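UL37 (PDB 4K70) is a herpesvirus inner tegument protein, represented here by its N-terminal half, that probably helps to control viral trafficking inside infected cells. Local coordinates at residues W78-D83 / A89-L94; T170-D175 / D179-V184; E93-V98 / L126-C131; L28-A33 / E70-L75. All blocks are in the same frame, centred on the assembly; numbering follows the deposited sequence.

Contact 1. Residues W78-D83 / A89-L94. With CA (calcium ion), chain E; NA (sodium ion), chain Q.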
loop_
_atom_site.group_PDB
_atom_site.type_symbol
_atom_site.label_atom_id
_atom_site.label_comp_id
_atom_site.label_asym_id
_atom_site.label_seq_id
_atom_site.Cartn_x
_atom_site.Cartn_y
_atom_site.Cartn_z
ATOM N N TRP A 78 4.846 -6.413 20.642
ATOM C CA TRP A 78 5.762 -5.709 19.738
ATOM C C TRP A 78 6.243 -6.571 18.574
ATOM O O TRP A 78 6.391 -6.095 17.442
ATOM C CB TRP A 78 6.986 -5.223 20.509
ATOM C CG TRP A 78 7.612 -3.958 19.977
ATOM C CD1 TRP A 78 8.162 -3.759 18.741
ATOM C CD2 TRP A 78 7.781 -2.722 20.693
ATOM N NE1 TRP A 78 8.653 -2.467 18.640
ATOM C CE2 TRP A 78 8.435 -1.817 19.829
ATOM C CE3 TRP A 78 7.448 -2.298 21.988
ATOM C CZ2 TRP A 78 8.753 -0.510 20.212
ATOM C CZ3 TRP A 78 7.768 -0.995 22.368
ATOM C CH2 TRP A 78 8.416 -0.121 21.483
ATOM N N ARG A 79 6.530 -7.836 18.855
ATOM C CA ARG A 79 7.052 -8.720 17.818
ATOM C C ARG A 79 5.987 -9.702 17.361
ATOM O O ARG A 79 6.289 -10.827 16.984
ATOM C CB ARG A 79 8.305 -9.450 18.302
ATOM C CG ARG A 79 9.544 -8.565 18.424
ATOM C CD ARG A 79 10.571 -9.148 19.402
ATOM N NE ARG A 79 10.102 -9.092 20.786
ATOM C CZ ARG A 79 10.752 -8.495 21.785
ATOM N NH1 ARG A 79 11.924 -7.907 21.570
ATOM N NH2 ARG A 79 10.230 -8.490 23.010
ATOM N N LEU A 80 4.737 -9.259 17.368
ATOM C CA LEU A 80 3.610 -10.135 17.073
ATOM C C LEU A 80 3.442 -10.411 15.568
ATOM O O LEU A 80 3.470 -9.497 14.748
ATOM C CB LEU A 80 2.333 -9.525 17.657
ATOM C CG LEU A 80 1.113 -10.425 17.794
ATOM C CD1 LEU A 80 1.420 -11.542 18.775
ATOM C CD2 LEU A 80 -0.087 -9.608 18.245
ATOM N N ARG A 81 3.280 -11.680 15.207
ATOM C CA ARG A 81 2.945 -12.045 13.833
ATOM C C ARG A 81 1.490 -12.500 13.758
ATOM O O ARG A 81 1.147 -13.604 14.191
ATOM C CB ARG A 81 3.866 -13.143 13.294
ATOM C CG ARG A 81 3.669 -13.380 11.788
ATOM C CD ARG A 81 4.087 -14.761 11.327
ATOM N NE ARG A 81 5.534 -14.928 11.294
ATOM C CZ ARG A 81 6.326 -14.425 10.350
ATOM N NH1 ARG A 81 5.822 -13.686 9.361
ATOM N NH2 ARG A 81 7.633 -14.644 10.413
ATOM N N HIS A 82 0.637 -11.636 13.220
ATOM C CA HIS A 82 -0.791 -11.898 13.163
ATOM C C HIS A 82 -1.217 -12.100 11.720
ATOM O O HIS A 82 -0.809 -11.349 10.840
ATOM C CB HIS A 82 -1.575 -10.723 13.767
ATOM C CG HIS A 82 -3.056 -10.835 13.580
ATOM N ND1 HIS A 82 -3.770 -11.959 13.950
ATOM C CD2 HIS A 82 -3.959 -9.974 13.062
ATOM C CE1 HIS A 82 -5.046 -11.780 13.666
ATOM N NE2 HIS A 82 -5.188 -10.580 13.123
ATOM N N ASP A 83 -2.036 -13.116 11.473
ATOM C CA ASP A 83 -2.520 -13.387 10.126
ATOM C C ASP A 83 -3.741 -12.523 9.859
ATOM O O ASP A 83 -4.829 -12.833 10.327
ATOM C CB ASP A 83 -2.892 -14.868 9.993
ATOM C CG ASP A 83 -3.257 -15.254 8.574
ATOM O OD1 ASP A 83 -3.323 -14.361 7.690
ATOM O OD2 ASP A 83 -3.476 -16.455 8.345
ATOM N N ALA A 89 -10.458 -10.360 15.204
ATOM C CA ALA A 89 -10.932 -11.229 16.291
ATOM C C ALA A 89 -9.826 -11.862 17.148
ATOM O O ALA A 89 -9.869 -11.780 18.377
ATOM C CB ALA A 89 -11.904 -12.303 15.760
ATOM N N PRO A 90 -8.829 -12.482 16.504
ATOM C CA PRO A 90 -7.741 -13.127 17.246
ATOM C C PRO A 90 -6.920 -12.145 18.087
ATOM O O PRO A 90 -6.394 -12.542 19.133
ATOM C CB PRO A 90 -6.865 -13.715 16.138
ATOM C CG PRO A 90 -7.777 -13.853 14.957
ATOM C CD PRO A 90 -8.690 -12.672 15.051
ATOM N N LEU A 91 -6.785 -10.901 17.623
ATOM C CA LEU A 91 -6.089 -9.883 18.397
ATOM C C LEU A 91 -6.901 -9.484 19.598
ATOM O O LEU A 91 -6.371 -9.356 20.698
ATOM C CB LEU A 91 -5.815 -8.626 17.564
ATOM C CG LEU A 91 -4.730 -8.778 16.518
ATOM C CD1 LEU A 91 -4.374 -7.398 15.947
ATOM C CD2 LEU A 91 -3.512 -9.462 17.137
ATOM N N LEU A 92 -8.186 -9.239 19.374
ATOM C CA LEU A 92 -9.074 -8.879 20.461
ATOM C C LEU A 92 -9.113 -10.004 21.491
ATOM O O LEU A 92 -9.237 -9.758 22.689
ATOM C CB LEU A 92 -10.480 -8.606 19.935
ATOM C CG LEU A 92 -10.578 -7.505 18.878
ATOM C CD1 LEU A 92 -12.029 -7.149 18.599
ATOM C CD2 LEU A 92 -9.791 -6.283 19.300
ATOM N N GLU A 93 -9.016 -11.241 21.018
ATOM C CA GLU A 93 -9.093 -12.388 21.923
ATOM C C GLU A 93 -7.855 -12.444 22.816
ATOM O O GLU A 93 -7.942 -12.775 23.993
ATOM C CB GLU A 93 -9.274 -13.693 21.138
ATOM C CG GLU A 93 -9.789 -14.841 21.983
ATOM C CD GLU A 93 -9.939 -16.128 21.187
ATOM O OE1 GLU A 93 -10.136 -17.190 21.819
ATOM O OE2 GLU A 93 -9.853 -16.078 19.938
ATOM N N LEU A 94 -6.703 -12.099 22.252
ATOM C CA LEU A 94 -5.470 -12.027 23.010
ATOM C C LEU A 94 -5.522 -10.862 24.006
ATOM O O LEU A 94 -5.111 -11.000 25.164
ATOM C CB LEU A 94 -4.285 -11.859 22.062
ATOM C CG LEU A 94 -2.989 -11.395 22.710
ATOM C CD1 LEU A 94 -2.521 -12.419 23.716
ATOM C CD2 LEU A 94 -1.936 -11.148 21.645
HETATM CA CA CA E . -3.415 -16.078 5.829
HETATM NA NA NA Q . -10.629 -18.720 19.939
HETATM O O HOH W 1 -8.828 -19.146 18.427
#
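Leu-91 sets its CG over one face of the His-82 imidazole, 3.8 Å from the ring centroid and 13° off the ring normal, the geometry of a CH-pi contact. Pro-90 meets the same ring obliquely, its CB lying 3.6 Å from His-82 CE1. The second patch is aliphatic. Leu-80 CD2 comes to 3.6 Å from Leu-91 CD2 as the two side chains slide past each other in opposite directions, while Leu-80 and Leu-94 reach tip to tip, CD2 to CD2, at 4.2 Å. Leu-91 therefore serves both patches, CG over the imidazole and CD2 touching both His-82 CG and Leu-80 CD2.

In the next shell the ring is fixed in rotation. His-82 has CG anti to the backbone N (chi1 172°), which carries the imidazole to the helix, and its NE2 is hydrogen-bonded to Gly-87 O in the intervening loop. Trp-84 meets the ring edge-to-face, and Pro-39 of helix 39-60 touches both Leu-80 and His-82.

Ions lie at the outer ends. The Asp-83 carboxylate chelates calcium through both oxygens, OD1 and OD2 each at 2.5 Å, with Asp-85 also a ligand. Glu-93 holds sodium through both oxygens, OE1 at 2.5 Å and OE2 at 2.8 Å, and a water joins that site. His-82 is a calcium ligand in a structure of this protein, although that calcium is absent here. The chemistry thus separates three roles: carbon contacts alone join 78-83 to 89-94, the bond to Gly-87 O ties the ring to its own loop, and carboxylates outside this apolar layer gather the cations, whose charge probably offsets theirs.

Contact 2. Residues T170-D175 / D179-V184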
loop_
_atom_site.group_PDB
_atom_site.type_symbol
_atom_site.label_atom_id
_atom_site.label_comp_id
_atom_site.label_asym_id
_atom_site.label_seq_id
_atom_site.Cartn_x
_atom_site.Cartn_y
_atom_site.Cartn_z
ATOM N N THR A 170 2.776 4.796 20.066
ATOM C CA THR A 170 3.469 3.720 20.783
ATOM C C THR A 170 3.236 2.344 20.145
ATOM O O THR A 170 3.980 1.408 20.427
ATOM C CB THR A 170 3.120 3.669 22.287
ATOM O OG1 THR A 170 1.706 3.495 22.460
ATOM C CG2 THR A 170 3.592 4.963 22.989
ATOM N N LEU A 171 2.237 2.232 19.260
ATOM C CA LEU A 171 1.995 0.966 18.546
ATOM C C LEU A 171 2.630 0.875 17.171
ATOM O O LEU A 171 2.647 -0.203 16.571
ATOM C CB LEU A 171 0.499 0.715 18.346
ATOM C CG LEU A 171 -0.415 0.848 19.546
ATOM C CD1 LEU A 171 -1.846 0.594 19.091
ATOM C CD2 LEU A 171 0.015 -0.105 20.658
ATOM N N TYR A 172 3.135 1.996 16.668
ATOM C CA TYR A 172 3.537 2.116 15.267
ATOM C C TYR A 172 4.615 1.129 14.808
ATOM O O TYR A 172 4.472 0.491 13.770
ATOM C CB TYR A 172 3.988 3.550 14.969
ATOM C CG TYR A 172 4.382 3.775 13.537
ATOM C CD1 TYR A 172 3.420 3.898 12.550
ATOM C CD2 TYR A 172 5.714 3.861 13.171
ATOM C CE1 TYR A 172 3.772 4.101 11.226
ATOM C CE2 TYR A 172 6.083 4.050 11.852
ATOM C CZ TYR A 172 5.102 4.178 10.885
ATOM O OH TYR A 172 5.450 4.387 9.570
ATOM N N ASP A 173 5.698 1.010 15.567
ATOM C CA ASP A 173 6.769 0.107 15.186
ATOM C C ASP A 173 6.423 -1.371 15.471
ATOM O O ASP A 173 7.231 -2.245 15.204
ATOM C CB ASP A 173 8.061 0.475 15.916
ATOM C CG ASP A 173 9.274 -0.307 15.410
ATOM O OD1 ASP A 173 9.554 -0.253 14.198
ATOM O OD2 ASP A 173 9.946 -0.980 16.227
ATOM N N MET A 174 5.252 -1.657 16.030
ATOM C CA MET A 174 4.943 -3.055 16.368
ATOM C C MET A 174 4.618 -3.834 15.096
ATOM O O MET A 174 3.953 -3.319 14.198
ATOM C CB MET A 174 3.801 -3.164 17.373
ATOM C CG MET A 174 4.063 -2.410 18.694
ATOM S SD MET A 174 2.858 -2.868 19.926
ATOM C CE MET A 174 3.537 -2.041 21.381
ATOM N N ASP A 175 5.082 -5.077 15.021
ATOM C CA ASP A 175 4.950 -5.857 13.787
ATOM C C ASP A 175 3.512 -5.994 13.295
ATOM O O ASP A 175 3.247 -5.855 12.098
ATOM C CB ASP A 175 5.611 -7.233 13.928
ATOM C CG ASP A 175 7.120 -7.137 14.100
ATOM O OD1 ASP A 175 7.694 -6.086 13.754
ATOM O OD2 ASP A 175 7.737 -8.108 14.584
ATOM N N ASP A 179 2.237 -4.986 9.560
ATOM C CA ASP A 179 1.582 -6.013 8.756
ATOM C C ASP A 179 0.166 -5.583 8.388
ATOM O O ASP A 179 -0.286 -5.832 7.274
ATOM C CB ASP A 179 1.532 -7.362 9.495
ATOM C CG ASP A 179 2.901 -8.028 9.603
ATOM O OD1 ASP A 179 3.811 -7.655 8.829
ATOM O OD2 ASP A 179 3.067 -8.916 10.470
ATOM N N GLY A 180 -0.535 -4.946 9.325
ATOM C CA GLY A 180 -1.908 -4.520 9.083
ATOM C C GLY A 180 -1.980 -3.414 8.038
ATOM O O GLY A 180 -2.910 -3.362 7.229
ATOM N N LEU A 181 -1.013 -2.500 8.075
ATOM C CA LEU A 181 -0.911 -1.447 7.049
ATOM C C LEU A 181 -0.729 -2.036 5.644
ATOM O O LEU A 181 -1.357 -1.594 4.675
ATOM C CB LEU A 181 0.261 -0.530 7.367
ATOM C CG LEU A 181 0.111 0.304 8.645
ATOM C CD1 LEU A 181 1.355 1.131 8.910
ATOM C CD2 LEU A 181 -1.128 1.200 8.553
ATOM N N ARG A 182 0.148 -3.023 5.537
ATOM C CA ARG A 182 0.319 -3.762 4.280
ATOM C C ARG A 182 -0.992 -4.361 3.781
ATOM O O ARG A 182 -1.323 -4.283 2.592
ATOM C CB ARG A 182 1.355 -4.869 4.454
ATOM C CG ARG A 182 1.489 -5.810 3.244
ATOM C CD ARG A 182 2.509 -6.893 3.549
ATOM N NE ARG A 182 2.296 -8.122 2.789
ATOM C CZ ARG A 182 2.966 -8.457 1.688
ATOM N NH1 ARG A 182 3.895 -7.642 1.198
ATOM N NH2 ARG A 182 2.697 -9.605 1.069
ATOM N N TYR A 183 -1.746 -4.952 4.702
ATOM C CA TYR A 183 -3.016 -5.573 4.376
ATOM C C TYR A 183 -4.038 -4.564 3.900
ATOM O O TYR A 183 -4.771 -4.815 2.943
ATOM C CB TYR A 183 -3.568 -6.321 5.602
ATOM C CG TYR A 183 -4.781 -7.176 5.307
ATOM C CD1 TYR A 183 -4.635 -8.503 4.880
ATOM C CD2 TYR A 183 -6.071 -6.665 5.438
ATOM C CE1 TYR A 183 -5.734 -9.294 4.610
ATOM C CE2 TYR A 183 -7.183 -7.455 5.162
ATOM C CZ TYR A 183 -7.006 -8.766 4.754
ATOM O OH TYR A 183 -8.103 -9.560 4.483
ATOM N N VAL A 184 -4.120 -3.425 4.587
ATOM C CA VAL A 184 -5.101 -2.414 4.226
ATOM C C VAL A 184 -4.829 -1.856 2.836
ATOM O O VAL A 184 -5.751 -1.689 2.042
ATOM C CB VAL A 184 -5.107 -1.244 5.240
ATOM C CG1 VAL A 184 -5.963 -0.103 4.724
ATOM C CG2 VAL A 184 -5.633 -1.736 6.583
#
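Asp-179 N donates to Asp-175 O at 2.9 Å, the single hydrogen bond between the segments. An N-H...O angle of 165° and a C=O...N angle of 166° make it nearly straight at both ends, as expected of an i to i+4 bond in the opening turn of a helix. Met-174 occupies the N-cap position. It also closes a type I beta turn that begins at Leu-171, with Met-174 N bonded to Leu-171 O at 3.0 Å.

Electrostatics come second. With CG beside its backbone N (chi1 -71°), Asp-179 folds its carboxylate back along the turn, so that OD2 approaches Asp-175 O to 3.5 Å; both atoms are acceptors and no bond forms. Asp-175 OD2 and Asp-179 OD2 are 6.3 Å apart. Asp-175 OD1 makes a salt bridge with Arg-476, which probably eases the charge on this acidic turn. Asp-179 is a calcium ligand, together with His-82, in a structure of this protein, though here that ion is missing and the nearest side-chain atoms of the pair are about 6 Å apart.

The apolar component is slight: Tyr-172 CE1 and Leu-181 CD1 lie 4.5 Å apart, the methyl obliquely placed to the ring, whose OH is hydrogen-bonded to Pro-390 O.

Among its neighbours, the turn is held at Asp-175 by a backbone bond to Trp-78; helix 464-481 supplies Arg-476, and helix 438-458 touches Tyr-172.

Contact 3. Residues E93-V98 / L126-C131. With NA (sodium ion), chain Q.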
loop_
_atom_site.group_PDB
_atom_site.type_symbol
_atom_site.label_atom_id
_atom_site.label_comp_id
_atom_site.label_asym_id
_atom_site.label_seq_id
_atom_site.Cartn_x
_atom_site.Cartn_y
_atom_site.Cartn_z
ATOM N N GLU A 93 -9.016 -11.241 21.018
ATOM C CA GLU A 93 -9.093 -12.388 21.923
ATOM C C GLU A 93 -7.855 -12.444 22.816
ATOM O O GLU A 93 -7.942 -12.775 23.993
ATOM C CB GLU A 93 -9.274 -13.693 21.138
ATOM C CG GLU A 93 -9.789 -14.841 21.983
ATOM C CD GLU A 93 -9.939 -16.128 21.187
ATOM O OE1 GLU A 93 -10.136 -17.190 21.819
ATOM O OE2 GLU A 93 -9.853 -16.078 19.938
ATOM N N LEU A 94 -6.703 -12.099 22.252
ATOM C CA LEU A 94 -5.470 -12.027 23.010
ATOM C C LEU A 94 -5.522 -10.862 24.006
ATOM O O LEU A 94 -5.111 -11.000 25.164
ATOM C CB LEU A 94 -4.285 -11.859 22.062
ATOM C CG LEU A 94 -2.989 -11.395 22.710
ATOM C CD1 LEU A 94 -2.521 -12.419 23.716
ATOM C CD2 LEU A 94 -1.936 -11.148 21.645
ATOM N N LEU A 95 -6.031 -9.713 23.562
ATOM C CA LEU A 95 -6.195 -8.565 24.467
ATOM C C LEU A 95 -7.094 -8.893 25.655
ATOM O O LEU A 95 -6.827 -8.456 26.774
ATOM C CB LEU A 95 -6.766 -7.359 23.729
ATOM C CG LEU A 95 -5.856 -6.748 22.672
ATOM C CD1 LEU A 95 -6.549 -5.540 22.072
ATOM C CD2 LEU A 95 -4.518 -6.392 23.277
ATOM N N GLY A 96 -8.163 -9.642 25.405
ATOM C CA GLY A 96 -9.034 -10.107 26.480
ATOM C C GLY A 96 -8.309 -10.894 27.569
ATOM O O GLY A 96 -8.574 -10.722 28.760
ATOM N N VAL A 97 -7.401 -11.771 27.158
ATOM C CA VAL A 97 -6.540 -12.498 28.090
ATOM C C VAL A 97 -5.560 -11.574 28.828
ATOM O O VAL A 97 -5.431 -11.638 30.049
ATOM C CB VAL A 97 -5.778 -13.627 27.357
ATOM C CG1 VAL A 97 -4.639 -14.174 28.206
ATOM C CG2 VAL A 97 -6.749 -14.733 26.986
ATOM N N VAL A 98 -4.867 -10.717 28.085
ATOM C CA VAL A 98 -3.896 -9.796 28.668
ATOM C C VAL A 98 -4.543 -8.928 29.752
ATOM O O VAL A 98 -3.940 -8.635 30.791
ATOM C CB VAL A 98 -3.268 -8.901 27.566
ATOM C CG1 VAL A 98 -2.487 -7.744 28.176
ATOM C CG2 VAL A 98 -2.388 -9.741 26.642
ATOM N N LEU A 126 -5.724 0.976 23.734
ATOM C CA LEU A 126 -5.230 1.450 22.439
ATOM C C LEU A 126 -5.363 0.413 21.324
ATOM O O LEU A 126 -5.740 0.759 20.215
ATOM C CB LEU A 126 -3.777 1.925 22.522
ATOM C CG LEU A 126 -3.523 3.224 23.296
ATOM C CD1 LEU A 126 -2.036 3.550 23.305
ATOM C CD2 LEU A 126 -4.333 4.384 22.723
ATOM N N VAL A 127 -5.052 -0.849 21.610
ATOM C CA VAL A 127 -5.108 -1.857 20.552
ATOM C C VAL A 127 -6.550 -2.157 20.159
ATOM O O VAL A 127 -6.848 -2.369 18.987
ATOM C CB VAL A 127 -4.305 -3.132 20.894
ATOM C CG1 VAL A 127 -4.363 -4.126 19.740
ATOM C CG2 VAL A 127 -2.846 -2.763 21.200
ATOM N N SER A 128 -7.449 -2.154 21.135
ATOM C CA SER A 128 -8.870 -2.258 20.854
ATOM C C SER A 128 -9.303 -1.142 19.917
ATOM O O SER A 128 -9.999 -1.392 18.947
ATOM C CB SER A 128 -9.683 -2.181 22.152
ATOM O OG SER A 128 -9.589 -3.399 22.883
ATOM N N GLU A 129 -8.908 0.093 20.239
ATOM C CA GLU A 129 -9.228 1.250 19.406
ATOM C C GLU A 129 -8.620 1.126 18.029
ATOM O O GLU A 129 -9.280 1.393 17.030
ATOM C CB GLU A 129 -8.728 2.545 20.051
ATOM C CG GLU A 129 -9.399 2.862 21.366
ATOM C CD GLU A 129 -8.891 4.167 21.958
ATOM O OE1 GLU A 129 -8.312 4.977 21.198
ATOM O OE2 GLU A 129 -9.072 4.380 23.166
ATOM N N TRP A 130 -7.358 0.712 17.981
ATOM C CA TRP A 130 -6.675 0.525 16.710
ATOM C C TRP A 130 -7.398 -0.522 15.842
ATOM O O TRP A 130 -7.635 -0.291 14.649
ATOM C CB TRP A 130 -5.208 0.157 16.948
ATOM C CG TRP A 130 -4.354 0.214 15.710
ATOM C CD1 TRP A 130 -3.582 1.261 15.295
ATOM C CD2 TRP A 130 -4.182 -0.827 14.732
ATOM N NE1 TRP A 130 -2.939 0.932 14.124
ATOM C CE2 TRP A 130 -3.295 -0.337 13.757
ATOM C CE3 TRP A 130 -4.692 -2.122 14.594
ATOM C CZ2 TRP A 130 -2.908 -1.101 12.643
ATOM C CZ3 TRP A 130 -4.306 -2.879 13.488
ATOM C CH2 TRP A 130 -3.422 -2.366 12.533
ATOM N N CYS A 131 -7.772 -1.659 16.438
ATOM C CA CYS A 131 -8.550 -2.677 15.710
ATOM C C CYS A 131 -9.890 -2.138 15.210
ATOM O O CYS A 131 -10.332 -2.498 14.129
ATOM C CB CYS A 131 -8.786 -3.947 16.560
ATOM S SG CYS A 131 -7.278 -4.905 16.878
HETATM NA NA NA Q . -10.629 -18.720 19.939
HETATM O O HOH W 1 -8.828 -19.146 18.427
#
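Val-127 O, on the residue against which Leu-95 packs, accepts the N-H of Cys-131 at 2.8 Å, one of the two shortest polar bonds in the pair of segments. This is an ordinary helical bond within 126-131, and it holds in place the turn that Leu-95 meets. Ser-128 OG is likewise engaged on its own helix, donating to Phe-124 O one turn back, so the hydroxyl beside Leu-95 has its polar partner already.

Across the interface the evidence is all van der Waals. Leu-95 CD1 is 3.5 Å from Val-127 CG1 and equally close to Val-127 CB, tighter than usual for carbon pairs, and CD2 of the same leucine lies 4.0 Å from that CB. The fork of the leucine thus straddles the valine branch point at an oblique angle. On its other flank Leu-95 CD1 reaches Ser-128, 3.6 Å from the backbone N and 3.8 Å from OG. The reach follows from an extended leucine whose CG stands anti to its carbonyl carbon (chi1 -67°). Val-127 answers with CG1 anti to its own N (chi1 -178°), which presents that methyl to CD1.

The same helix 89-98 is backed by helix 39-60, through Val-42 against Leu-94 and Trp-46 against Val-98. One leucine wedged onto the backbone and short side chains of a second helix, as here with helix 120-137, is close helix-on-helix packing within an all-helical fold.

Contact 4. Residues L28-A33 / E70-L75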
loop_
_atom_site.group_PDB
_atom_site.type_symbol
_atom_site.label_atom_id
_atom_site.label_comp_id
_atom_site.label_asym_id
_atom_site.label_seq_id
_atom_site.Cartn_x
_atom_site.Cartn_y
_atom_site.Cartn_z
ATOM N N LEU A 28 17.007 -9.337 30.609
ATOM C CA LEU A 28 17.734 -8.485 29.675
ATOM C C LEU A 28 17.784 -9.120 28.288
ATOM O O LEU A 28 17.784 -8.415 27.278
ATOM C CB LEU A 28 19.151 -8.202 30.184
ATOM C CG LEU A 28 19.275 -7.322 31.432
ATOM C CD1 LEU A 28 20.717 -7.291 31.921
ATOM C CD2 LEU A 28 18.760 -5.909 31.176
ATOM N N GLU A 29 17.815 -10.448 28.241
ATOM C CA GLU A 29 17.826 -11.156 26.962
ATOM C C GLU A 29 16.488 -11.016 26.245
ATOM O O GLU A 29 16.441 -10.837 25.023
ATOM C CB GLU A 29 18.172 -12.631 27.160
ATOM C CG GLU A 29 19.633 -12.865 27.503
ATOM C CD GLU A 29 19.857 -14.154 28.269
ATOM O OE1 GLU A 29 19.026 -15.081 28.136
ATOM O OE2 GLU A 29 20.862 -14.230 29.011
ATOM N N PHE A 30 15.404 -11.092 27.009
ATOM C CA PHE A 30 14.079 -10.892 26.445
ATOM C C PHE A 30 13.976 -9.477 25.891
ATOM O O PHE A 30 13.448 -9.268 24.797
ATOM C CB PHE A 30 13.003 -11.149 27.491
ATOM C CG PHE A 30 11.615 -10.835 27.021
ATOM C CD1 PHE A 30 10.960 -11.675 26.136
ATOM C CD2 PHE A 30 10.961 -9.701 27.472
ATOM C CE1 PHE A 30 9.673 -11.386 25.703
ATOM C CE2 PHE A 30 9.678 -9.405 27.045
ATOM C CZ PHE A 30 9.030 -10.251 26.160
ATOM N N PHE A 31 14.509 -8.514 26.642
ATOM C CA PHE A 31 14.516 -7.121 26.215
ATOM C C PHE A 31 15.128 -6.944 24.821
ATOM O O PHE A 31 14.777 -6.013 24.097
ATOM C CB PHE A 31 15.252 -6.243 27.238
ATOM C CG PHE A 31 14.469 -5.983 28.499
ATOM C CD1 PHE A 31 13.109 -6.236 28.552
ATOM C CD2 PHE A 31 15.095 -5.473 29.629
ATOM C CE1 PHE A 31 12.379 -5.990 29.716
ATOM C CE2 PHE A 31 14.375 -5.223 30.799
ATOM C CZ PHE A 31 13.018 -5.482 30.841
ATOM N N MET A 32 16.028 -7.845 24.437
ATOM C CA MET A 32 16.712 -7.727 23.150
ATOM C C MET A 32 16.414 -8.861 22.156
ATOM O O MET A 32 16.984 -8.905 21.065
ATOM C CB MET A 32 18.218 -7.588 23.365
ATOM C CG MET A 32 18.617 -6.255 23.979
ATOM S SD MET A 32 20.395 -6.096 24.199
ATOM C CE MET A 32 20.654 -7.212 25.575
ATOM N N ALA A 33 15.508 -9.756 22.528
ATOM C CA ALA A 33 15.181 -10.907 21.691
ATOM C C ALA A 33 14.621 -10.519 20.322
ATOM O O ALA A 33 14.129 -9.408 20.121
ATOM C CB ALA A 33 14.221 -11.838 22.416
ATOM N N GLU A 70 5.577 -4.786 34.400
ATOM C CA GLU A 70 4.702 -3.654 34.118
ATOM C C GLU A 70 4.488 -3.382 32.614
ATOM O O GLU A 70 3.421 -2.890 32.215
ATOM C CB GLU A 70 5.216 -2.396 34.829
ATOM C CG GLU A 70 4.897 -2.374 36.330
ATOM C CD GLU A 70 5.262 -1.050 37.011
ATOM O OE1 GLU A 70 6.262 -0.416 36.615
ATOM O OE2 GLU A 70 4.539 -0.652 37.953
ATOM N N ASN A 71 5.486 -3.702 31.789
ATOM C CA ASN A 71 5.390 -3.450 30.343
ATOM C C ASN A 71 5.344 -4.694 29.443
ATOM O O ASN A 71 5.498 -4.601 28.213
ATOM C CB ASN A 71 6.525 -2.533 29.905
ATOM C CG ASN A 71 6.549 -1.239 30.683
ATOM O OD1 ASN A 71 5.884 -0.266 30.322
ATOM N ND2 ASN A 71 7.309 -1.222 31.774
ATOM N N LEU A 72 5.097 -5.847 30.057
ATOM C CA LEU A 72 5.035 -7.115 29.349
ATOM C C LEU A 72 3.985 -7.112 28.245
ATOM O O LEU A 72 4.195 -7.689 27.181
ATOM C CB LEU A 72 4.754 -8.258 30.336
ATOM C CG LEU A 72 4.994 -9.650 29.768
ATOM C CD1 LEU A 72 6.481 -9.846 29.527
ATOM C CD2 LEU A 72 4.443 -10.702 30.714
ATOM N N ALA A 73 2.848 -6.480 28.496
ATOM C CA ALA A 73 1.807 -6.443 27.474
ATOM C C ALA A 73 2.341 -5.841 26.155
ATOM O O ALA A 73 2.176 -6.417 25.079
ATOM C CB ALA A 73 0.595 -5.686 27.974
ATOM N N GLY A 74 3.010 -4.700 26.249
ATOM C CA GLY A 74 3.544 -4.034 25.074
ATOM C C GLY A 74 4.708 -4.780 24.453
ATOM O O GLY A 74 4.788 -4.918 23.229
ATOM N N LEU A 75 5.609 -5.266 25.295
ATOM C CA LEU A 75 6.760 -6.019 24.823
ATOM C C LEU A 75 6.327 -7.283 24.091
ATOM O O LEU A 75 6.946 -7.659 23.106
ATOM C CB LEU A 75 7.677 -6.392 25.991
ATOM C CG LEU A 75 8.378 -5.234 26.707
ATOM C CD1 LEU A 75 9.129 -5.744 27.940
ATOM C CD2 LEU A 75 9.318 -4.516 25.740
#
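Phe-30 and Phe-31, late in helix 20-32, pack on Leu-75 of helix 63-78 in a helix-helix contact; the axes of segments 28-32 and 70-75 run 29° apart, with a closest approach of 12.0 Å. That wide spacing is bridged by large side chains. Phe-30 CE2 lies 3.8 Å from Leu-75 CB and 4.1 Å from Leu-72 CD1, both placed obliquely to the ring. Phe-31 instead offers its ring edge: Leu-75 CD1 sits near the ring plane, 3.7 Å from CE1. Leu-75 CD1 also comes to 3.8 Å from Phe-30 CE2, so one methyl touches both rings.

The two helices belong to an all-helical fold without strands, and helix 39-60, which separates them in sequence, packs on Leu-72 through Trp-46, Ala-49 and Leu-50. Helix 464-481 touches Phe-31 with Ala-465 and Leu-469, while Arg-79 makes a cation-pi contact with Phe-30.

Torsions explain the different roles of the two rings. Phe-30 has CG anti to its backbone N (chi1 174°), whereas in Phe-31 CG is anti to the carbonyl carbon (chi1 -75°), which brings these adjacent aromatics onto the same leucine.

In the fold
All four contacts lie within the sequence range of the UL37 family. Contact 4 closes first along the chain, joining helices 20-32 and 63-78; contact 1 follows in the loop after helix 63-78, contact 3 continues on helix 89-98, and contact 2 opens last, at the start of helix 175-188. Contacts 1 and 3, with centres about 8 Å apart, share Glu-93 and Leu-94. Contact 2 lies about 11 Å from contact 1, joined by a probable hydrogen bond from Trp-78 NE1 to Asp-173 OD2. Contact 4 is centred about 17 to 19 Å from the others. Contacts 3 and 4 join helices distant in sequence, whereas contacts 1 and 2 are local, with the calcium ligand Asp-83 in contact 1.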